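Local structure of beta-agarase (Persicobacter, 6AII) at residues Asn50-Ser55 with Thr62-Glu67; Glu144-Cys149 with Asn227-Tyr232; His172-His177 with Tyr200-Tyr205. The protein hydrolyses agarose as a beta-agarase of glycoside hydrolase family 16, releasing neoagarobiose, probably by cutting beta-1,4 linkages. All blocks are in the same frame, centred on the assembly; numbering follows the deposited sequence.

Interaction 1 (Asn50-Ser55 with Thr62-Glu67); sequences NFWHNS and TQWRHE
Phe51 and His66 form an offset stack, ring centroids 4.3 Å apart and planes turned by 27°. Phe51 CD1 sits over the centre of the imidazole, while His66 CE1 lies nearer the rim of the phenyl ring. With CG swung opposite the backbone N (chi1 -153°), the phenyl also turns an edge to the other segment: Phe51 CE1 is 3.3 Å from Trp64 O, close to the ring plane. The imidazole presents an edge of its own, His66 CD2 lying 3.3 Å from Asn50 OD1. Trp52 and Trp64 meet obliquely; Trp64 CZ3 rests 3.6 Å from Trp52 CG over one face of that indole, and His53 NE2 lies over the opposite face. Two waters link the segments, one between Asn50 O and Arg65 O, the other accepting from Asn50 ND2 at 3.0 Å and bonded to His66 O.

The Asn50 amide is held through OD1 by the backbone N of Thr42 and through ND2 by the carbonyl of Glu40. Trp64 NE1 donates to Ile286 O, and Arg65 NH1 reaches both Trp64 O, at 2.9 Å, and the carboxylate of Asp57. The contact ties the loop after strand 48-49 to strand 62-64, which runs parallel to strand 97-110; both tryptophans pack on Cys107 of that strand, Trp52 also reaching Ile283 of strand 280-287.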
# COMPACT_ATOMS: atom_id res chain seq x y z
N ASN A 50 7.28 -4.13 -13.87
CA ASN A 50 6.82 -5.45 -13.39
C ASN A 50 7.77 -6.11 -12.40
O ASN A 50 7.82 -7.33 -12.37
CB ASN A 50 6.47 -6.38 -14.52
CG ASN A 50 7.63 -6.75 -15.44
OD1 ASN A 50 8.71 -6.17 -15.30
ND2 ASN A 50 7.40 -7.72 -16.33
N PHE A 51 8.42 -5.35 -11.58
CA PHE A 51 9.22 -5.89 -10.55
C PHE A 51 9.48 -4.86 -9.47
O PHE A 51 9.18 -3.67 -9.61
CB PHE A 51 10.57 -6.38 -11.13
CG PHE A 51 11.18 -7.51 -10.33
CD1 PHE A 51 10.60 -8.77 -10.36
CD2 PHE A 51 12.28 -7.30 -9.53
CE1 PHE A 51 11.13 -9.81 -9.59
CE2 PHE A 51 12.79 -8.33 -8.74
CZ PHE A 51 12.26 -9.59 -8.82
N TRP A 52 10.20 -5.28 -8.41
CA TRP A 52 10.80 -4.42 -7.41
C TRP A 52 11.87 -3.53 -8.06
O TRP A 52 12.27 -3.83 -9.17
CB TRP A 52 11.35 -5.34 -6.32
CG TRP A 52 12.13 -4.71 -5.22
CD1 TRP A 52 13.45 -4.91 -4.90
CD2 TRP A 52 11.58 -3.90 -4.18
NE1 TRP A 52 13.78 -4.18 -3.78
CE2 TRP A 52 12.65 -3.58 -3.31
CE3 TRP A 52 10.31 -3.39 -3.91
CZ2 TRP A 52 12.47 -2.80 -2.16
CZ3 TRP A 52 10.16 -2.58 -2.81
CH2 TRP A 52 11.21 -2.29 -1.94
N HIS A 53 12.36 -2.54 -7.33
CA HIS A 53 13.23 -1.54 -7.94
C HIS A 53 14.68 -2.06 -8.04
O HIS A 53 15.50 -1.36 -8.62
CB HIS A 53 12.99 -0.18 -7.27
CG HIS A 53 13.24 -0.15 -5.82
ND1 HIS A 53 14.52 -0.25 -5.30
CD2 HIS A 53 12.40 -0.03 -4.78
CE1 HIS A 53 14.45 -0.19 -3.98
NE2 HIS A 53 13.16 -0.03 -3.64
N ASN A 54 14.99 -3.27 -7.59
CA ASN A 54 16.28 -3.95 -7.86
C ASN A 54 16.03 -5.46 -7.92
O ASN A 54 14.85 -5.89 -7.99
CB ASN A 54 17.35 -3.46 -6.87
CG ASN A 54 17.01 -3.80 -5.44
OD1 ASN A 54 16.61 -4.94 -5.15
ND2 ASN A 54 17.10 -2.82 -4.55
N SER A 55 17.09 -6.30 -7.91
CA SER A 55 16.90 -7.68 -8.22
C SER A 55 16.45 -8.48 -6.97
O SER A 55 16.08 -9.63 -7.11
CB SER A 55 18.15 -8.28 -8.82
OG SER A 55 19.18 -8.25 -7.86
N THR A 62 8.51 -15.01 0.21
CA THR A 62 8.13 -14.35 -1.04
C THR A 62 9.21 -14.57 -2.12
O THR A 62 10.42 -14.39 -1.86
CB THR A 62 7.97 -12.85 -0.83
OG1 THR A 62 7.13 -12.58 0.31
CG2 THR A 62 7.50 -12.15 -2.10
N GLN A 63 8.77 -14.86 -3.37
CA GLN A 63 9.60 -14.84 -4.53
C GLN A 63 8.94 -14.01 -5.63
O GLN A 63 8.11 -14.51 -6.37
CB GLN A 63 9.85 -16.25 -5.11
CG GLN A 63 10.84 -17.05 -4.27
CD GLN A 63 11.15 -18.42 -4.81
OE1 GLN A 63 10.35 -19.07 -5.47
NE2 GLN A 63 12.39 -18.86 -4.52
N TRP A 64 9.27 -12.73 -5.64
CA TRP A 64 8.73 -11.82 -6.68
C TRP A 64 9.25 -12.31 -8.02
O TRP A 64 10.46 -12.65 -8.11
CB TRP A 64 9.12 -10.38 -6.46
CG TRP A 64 8.42 -9.73 -5.32
CD1 TRP A 64 7.13 -9.93 -4.90
CD2 TRP A 64 8.98 -8.78 -4.43
NE1 TRP A 64 6.86 -9.14 -3.83
CE2 TRP A 64 7.98 -8.43 -3.50
CE3 TRP A 64 10.22 -8.14 -4.34
CZ2 TRP A 64 8.17 -7.49 -2.51
CZ3 TRP A 64 10.41 -7.24 -3.32
CH2 TRP A 64 9.41 -6.90 -2.43
N ARG A 65 8.35 -12.38 -9.00
CA ARG A 65 8.72 -12.83 -10.33
C ARG A 65 8.07 -11.87 -11.31
O ARG A 65 6.91 -11.54 -11.14
CB ARG A 65 8.23 -14.25 -10.57
CG ARG A 65 8.95 -15.32 -9.77
CD ARG A 65 10.41 -15.42 -10.16
NE ARG A 65 11.13 -16.46 -9.41
CZ ARG A 65 11.90 -16.24 -8.35
NH1 ARG A 65 12.00 -15.04 -7.77
NH2 ARG A 65 12.61 -17.29 -7.87
N HIS A 66 8.80 -11.54 -12.36
CA HIS A 66 8.26 -10.65 -13.38
C HIS A 66 6.93 -11.22 -13.92
O HIS A 66 5.95 -10.44 -14.17
CB HIS A 66 9.24 -10.53 -14.56
CG HIS A 66 10.47 -9.80 -14.19
ND1 HIS A 66 11.65 -10.46 -13.85
CD2 HIS A 66 10.72 -8.49 -13.98
CE1 HIS A 66 12.55 -9.58 -13.48
NE2 HIS A 66 12.04 -8.36 -13.63
N GLU A 67 6.83 -12.53 -14.12
CA GLU A 67 5.69 -13.14 -14.77
C GLU A 67 4.47 -13.27 -13.85
O GLU A 67 3.47 -13.86 -14.23
CB GLU A 67 6.04 -14.53 -15.32
CG GLU A 67 6.60 -15.49 -14.29
CD GLU A 67 8.12 -15.53 -14.19
OE1 GLU A 67 8.78 -14.46 -14.25
OE2 GLU A 67 8.63 -16.65 -13.93
O HOH W 1 6.86 -8.83 -10.05
O HOH W 2 4.86 -9.38 -16.39

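Interaction 2 (Glu144-Cys149 with Asn227-Tyr232)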
# COMPACT_ATOMS: atom_id res chain seq x y z
N GLU A 144 12.18 8.32 3.16
CA GLU A 144 10.86 8.88 3.44
C GLU A 144 9.81 8.04 2.70
O GLU A 144 9.96 7.76 1.54
CB GLU A 144 10.73 10.34 3.03
CG GLU A 144 11.66 11.25 3.82
CD GLU A 144 11.69 12.71 3.41
OE1 GLU A 144 10.77 13.16 2.68
OE2 GLU A 144 12.67 13.41 3.87
N GLU A 145 8.78 7.62 3.41
CA GLU A 145 7.79 6.64 2.88
C GLU A 145 6.39 7.04 3.36
O GLU A 145 6.21 7.44 4.50
CB GLU A 145 8.19 5.27 3.41
CG GLU A 145 7.14 4.16 3.24
CD GLU A 145 7.52 2.81 3.79
OE1 GLU A 145 8.75 2.59 3.85
OE2 GLU A 145 6.59 1.98 4.13
N ILE A 146 5.38 6.81 2.51
CA ILE A 146 3.99 6.95 2.92
C ILE A 146 3.25 5.65 2.61
O ILE A 146 3.32 5.17 1.52
CB ILE A 146 3.36 8.16 2.18
CG1 ILE A 146 4.02 9.46 2.62
CG2 ILE A 146 1.83 8.18 2.41
CD1 ILE A 146 3.71 10.64 1.70
N ASP A 147 2.53 5.12 3.59
CA ASP A 147 1.81 3.85 3.40
C ASP A 147 0.30 4.16 3.26
O ASP A 147 -0.36 4.52 4.29
CB ASP A 147 2.00 2.94 4.61
CG ASP A 147 3.48 2.71 4.84
OD1 ASP A 147 4.18 2.36 3.86
OD2 ASP A 147 3.93 3.05 5.96
N ILE A 148 -0.15 3.98 1.99
CA ILE A 148 -1.51 4.22 1.62
C ILE A 148 -2.38 3.09 2.18
O ILE A 148 -3.46 3.33 2.71
CB ILE A 148 -1.65 4.45 0.13
CG1 ILE A 148 -0.84 5.69 -0.29
CG2 ILE A 148 -3.10 4.62 -0.26
CD1 ILE A 148 -0.79 5.95 -1.75
N CYS A 149 -1.91 1.88 2.03
CA CYS A 149 -2.68 0.69 2.47
C CYS A 149 -1.69 -0.45 2.74
O CYS A 149 -0.95 -0.80 1.84
CB CYS A 149 -3.63 0.26 1.38
SG CYS A 149 -4.40 -1.40 1.65
N ASN A 227 4.07 18.61 6.35
CA ASN A 227 3.58 18.25 7.66
C ASN A 227 2.07 17.96 7.63
O ASN A 227 1.38 18.22 8.62
CB ASN A 227 3.90 19.36 8.69
CG ASN A 227 5.39 19.37 8.97
OD1 ASN A 227 5.89 18.51 9.70
ND2 ASN A 227 6.11 20.25 8.28
N HIS A 228 1.54 17.42 6.53
CA HIS A 228 0.07 17.25 6.43
C HIS A 228 -0.25 16.08 5.49
O HIS A 228 -0.04 16.18 4.26
CB HIS A 228 -0.61 18.54 6.00
CG HIS A 228 -2.10 18.48 6.16
ND1 HIS A 228 -2.78 19.11 7.17
CD2 HIS A 228 -3.07 17.90 5.41
CE1 HIS A 228 -4.09 18.93 7.05
NE2 HIS A 228 -4.29 18.18 5.96
N LEU A 229 -0.89 15.04 6.06
CA LEU A 229 -1.34 13.89 5.29
C LEU A 229 -2.82 13.62 5.63
O LEU A 229 -3.21 13.74 6.81
CB LEU A 229 -0.57 12.64 5.70
CG LEU A 229 0.92 12.57 5.41
CD1 LEU A 229 1.45 11.26 5.98
CD2 LEU A 229 1.19 12.68 3.93
N GLU A 230 -3.61 13.34 4.59
CA GLU A 230 -4.99 12.96 4.83
C GLU A 230 -5.25 11.66 4.11
O GLU A 230 -4.87 11.48 2.95
CB GLU A 230 -6.01 13.97 4.29
CG GLU A 230 -5.81 15.37 4.86
CD GLU A 230 -6.66 16.44 4.20
OE1 GLU A 230 -7.37 16.15 3.19
OE2 GLU A 230 -6.52 17.62 4.64
N TYR A 231 -5.97 10.72 4.78
CA TYR A 231 -6.30 9.39 4.14
C TYR A 231 -7.82 9.26 3.93
O TYR A 231 -8.64 9.73 4.75
CB TYR A 231 -5.86 8.28 5.10
CG TYR A 231 -4.39 8.20 5.33
CD1 TYR A 231 -3.80 9.00 6.30
CD2 TYR A 231 -3.58 7.32 4.63
CE1 TYR A 231 -2.43 8.95 6.55
CE2 TYR A 231 -2.19 7.30 4.85
CZ TYR A 231 -1.64 8.09 5.84
OH TYR A 231 -0.30 8.02 6.07
N TYR A 232 -8.18 8.61 2.80
CA TYR A 232 -9.52 8.45 2.34
C TYR A 232 -9.73 6.99 1.97
O TYR A 232 -8.95 6.40 1.22
CB TYR A 232 -9.76 9.29 1.08
CG TYR A 232 -9.66 10.76 1.39
CD1 TYR A 232 -8.43 11.41 1.47
CD2 TYR A 232 -10.79 11.47 1.67
CE1 TYR A 232 -8.35 12.76 1.85
CE2 TYR A 232 -10.73 12.80 2.06
CZ TYR A 232 -9.51 13.43 2.16
OH TYR A 232 -9.52 14.76 2.51
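Ile146 and Leu229 face each other from strands 144-147 and 228-232, which belong to different sheets and run in nearly the same direction, their axes 10.2 Å apart at closest and inclined by 26°. Ile146 CD1 meets Leu229 CD2 at 3.9 Å, the branch ends touching as the two side chains cross at a slant. Ile146 is extended to CD1 (chi2 166°); in Leu229 CD1 continues the chain, and the contact is made by the other branch, CD2. Tyr231 makes the second contact. Its CG lies opposite the carbonyl carbon (chi1 -65°), and the ring reaches over edge-first, with CE2 3.4 Å from Asp147 O and that oxygen close to the ring plane. Tyr231 OH passes Ile146 CG2 at 4.2 Å and is hydrogen-bonded to Ser176 O on strand 173-181, so the buried hydroxyl is satisfied by the strand next to 144-151. Ile148 O, also covered here, has no polar partner in the model.

The other face of strand 228-232 carries a short hydrogen-bonded row: His228 NE2 donates to Glu230 OE2 at 2.7 Å, nearly in the imidazole plane, and Tyr232 OH donates to Glu230 OE1 at 2.6 Å. Both donors come from the anti sides, tilted out of the carboxylate plane, and together restrict its rotation. Glu145 and Asp147 lie on the face of their own strand remote from Ile146, with Glu145 OE2 2.5 Å from Asp147 OD1.

Ile148 and Cys149 both face Val135 in a classic beta bulge. Glu145, Asp147 and the glutamate just after Cys149 match the bulged ExDxxE signature of GH16 enzymes, whose acidic residues probably line the catalytic cleft here as in relatives, while Ile146 packs into the core of the beta-jelly-roll sandwich.

Interaction 3 (His172-His177 with Tyr200-Tyr205)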
# COMPACT_ATOMS: atom_id res chain seq x y z
N HIS A 172 -8.14 -5.03 9.21
CA HIS A 172 -7.49 -3.74 9.30
C HIS A 172 -6.96 -3.27 7.94
O HIS A 172 -6.79 -4.01 6.94
CB HIS A 172 -6.33 -3.78 10.25
CG HIS A 172 -6.66 -3.96 11.66
ND1 HIS A 172 -6.74 -5.21 12.21
CD2 HIS A 172 -7.00 -3.12 12.62
CE1 HIS A 172 -7.10 -5.09 13.44
NE2 HIS A 172 -7.24 -3.82 13.74
N ILE A 173 -6.82 -1.96 7.88
CA ILE A 173 -5.96 -1.27 6.86
C ILE A 173 -5.00 -0.41 7.67
O ILE A 173 -5.42 0.51 8.36
CB ILE A 173 -6.76 -0.48 5.83
CG1 ILE A 173 -7.66 -1.36 4.97
CG2 ILE A 173 -5.80 0.29 4.90
CD1 ILE A 173 -8.68 -0.59 4.15
N HIS A 174 -3.71 -0.64 7.50
CA HIS A 174 -2.69 0.19 8.12
C HIS A 174 -2.51 1.50 7.37
O HIS A 174 -2.30 1.45 6.20
CB HIS A 174 -1.38 -0.60 8.17
CG HIS A 174 -0.33 0.03 9.03
ND1 HIS A 174 1.01 0.10 8.63
CD2 HIS A 174 -0.40 0.60 10.26
CE1 HIS A 174 1.71 0.66 9.62
NE2 HIS A 174 0.89 0.92 10.63
N LEU A 175 -2.68 2.66 8.05
CA LEU A 175 -2.56 3.99 7.47
C LEU A 175 -1.38 4.64 8.20
O LEU A 175 -1.50 4.94 9.39
CB LEU A 175 -3.85 4.81 7.70
CG LEU A 175 -5.12 4.14 7.23
CD1 LEU A 175 -6.32 5.01 7.67
CD2 LEU A 175 -5.10 3.91 5.70
N SER A 176 -0.29 4.81 7.49
CA SER A 176 0.94 5.19 8.19
C SER A 176 1.93 5.81 7.23
O SER A 176 1.64 6.09 6.05
CB SER A 176 1.53 3.94 8.88
OG SER A 176 2.45 4.39 9.87
N HIS A 177 3.11 6.09 7.74
CA HIS A 177 4.26 6.60 6.96
C HIS A 177 5.51 6.35 7.80
O HIS A 177 5.38 6.09 9.00
CB HIS A 177 4.05 8.07 6.65
CG HIS A 177 4.30 8.97 7.82
ND1 HIS A 177 3.35 9.23 8.79
CD2 HIS A 177 5.46 9.59 8.24
CE1 HIS A 177 3.85 10.04 9.71
NE2 HIS A 177 5.20 10.24 9.41
N TYR A 200 -2.23 7.33 17.87
CA TYR A 200 -3.24 6.30 17.89
C TYR A 200 -4.02 6.20 16.55
O TYR A 200 -4.06 7.16 15.76
CB TYR A 200 -4.16 6.51 19.09
CG TYR A 200 -3.35 6.52 20.37
CD1 TYR A 200 -2.73 5.37 20.79
CD2 TYR A 200 -3.16 7.69 21.07
CE1 TYR A 200 -1.93 5.37 21.93
CE2 TYR A 200 -2.37 7.71 22.20
CZ TYR A 200 -1.73 6.56 22.60
OH TYR A 200 -0.96 6.60 23.73
N GLY A 201 -4.66 5.05 16.36
CA GLY A 201 -5.61 4.89 15.27
C GLY A 201 -4.97 4.43 13.97
O GLY A 201 -5.69 4.27 12.98
N THR A 202 -3.67 4.15 13.93
CA THR A 202 -2.99 3.84 12.67
C THR A 202 -3.50 2.51 12.07
O THR A 202 -3.32 2.28 10.85
CB THR A 202 -1.46 3.78 12.80
OG1 THR A 202 -1.15 2.73 13.73
CG2 THR A 202 -0.86 5.11 13.20
N TRP A 203 -4.08 1.59 12.82
CA TRP A 203 -4.58 0.38 12.24
C TRP A 203 -6.12 0.53 12.14
O TRP A 203 -6.88 0.36 13.11
CB TRP A 203 -4.21 -0.83 13.08
CG TRP A 203 -2.76 -1.22 12.96
CD1 TRP A 203 -1.69 -0.77 13.69
CD2 TRP A 203 -2.22 -2.08 11.97
NE1 TRP A 203 -0.53 -1.33 13.24
CE2 TRP A 203 -0.82 -2.15 12.18
CE3 TRP A 203 -2.78 -2.78 10.89
CZ2 TRP A 203 -0.00 -2.89 11.36
CZ3 TRP A 203 -1.95 -3.51 10.07
CH2 TRP A 203 -0.58 -3.59 10.33
N TYR A 204 -6.50 1.04 11.00
CA TYR A 204 -7.94 1.36 10.74
C TYR A 204 -8.76 0.09 10.63
O TYR A 204 -8.40 -0.88 9.94
CB TYR A 204 -8.06 2.11 9.41
CG TYR A 204 -9.48 2.50 9.07
CD1 TYR A 204 -10.00 3.64 9.61
CD2 TYR A 204 -10.28 1.66 8.32
CE1 TYR A 204 -11.32 4.00 9.38
CE2 TYR A 204 -11.59 2.02 8.03
CZ TYR A 204 -12.08 3.19 8.57
OH TYR A 204 -13.40 3.52 8.41
N TYR A 205 -9.95 0.09 11.27
CA TYR A 205 -10.94 -0.99 11.03
C TYR A 205 -12.32 -0.42 11.40
O TYR A 205 -12.41 0.67 11.91
CB TYR A 205 -10.65 -2.33 11.73
CG TYR A 205 -10.89 -2.34 13.22
CD1 TYR A 205 -9.98 -1.77 14.09
CD2 TYR A 205 -12.03 -2.95 13.72
CE1 TYR A 205 -10.20 -1.76 15.47
CE2 TYR A 205 -12.23 -3.00 15.09
CZ TYR A 205 -11.30 -2.46 15.95
OH TYR A 205 -11.47 -2.43 17.32
O HOH W 3 1.44 2.09 13.08
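His174 lies against the indole of Trp203 from CB to tip. Its CB stands over the six-membered ring, 3.7 Å from the centroid and 18° off the normal, so a CH-pi contact opens the approach. The imidazole then continues as an offset stack, planes 21° apart, with His174 CD2 3.4 Å from Trp203 CE2. CD2 also comes close to Thr202 O. At the tip, His174 NE2 meets a water at 2.8 Å, in the ring plane, and the same water is 2.7 Å from Thr202 OG1. The remaining nitrogen, ND1, is hydrogen-bonded to the Glu150 carboxylate, while Ser176 CB lies over the opposite face of the ring, toward its rim. Pointing CG away from the backbone N (chi1 -169°) is what lays the imidazole along the indole.

His174 and Trp203 are a non-hydrogen-bonded antiparallel pair, and Ile173 with Tyr204 the hydrogen-bonded pair beside it: short strand 203-204 adds to the edge of strand 173-181 in a sheet of the jelly roll that also holds strand 144-151, where Glu150 closes the GH16 signature. The bond to Glu150 is consistent with His174 lying beside the catalytic cleft. Ile173 N donates to Tyr204 O at 2.8 Å and Leu175 N to Thr202 O at 2.9 Å, the latter almost straight.

On the face of Ile173 and Tyr204, Leu175 CD1 packs on Tyr204 CB at 3.8 Å. His172 extends the aromatic cluster: the edge of Trp203 points toward its face, and His172 NE2 approaches Tyr205 CD1 at 3.4 Å, with the two side chains pointing the same way. His172 ND1 is hydrogen-bonded to Trp168 O.

How the interactions relate
All three interactions reach the same mixed sheet, but at different places. Interaction 1 comes first along the chain and joins a loop to strand 62-64; its centre is about 24 Å from that of interaction 2 and about 27 Å from that of interaction 3, on the other side of the chain's centre. Interactions 2 and 3 are neighbours, centres about 11 Å apart: strands 144-151 and 173-181 pair antiparallel, Asp147 N lying 2.8 Å from Ser176 O. Both segments of interaction 3 fall between those of interaction 2 in sequence. Interaction 2 thus spans the two sheets of the sandwich, whereas interaction 3 adds a short strand to one sheet beside the probable catalytic strand.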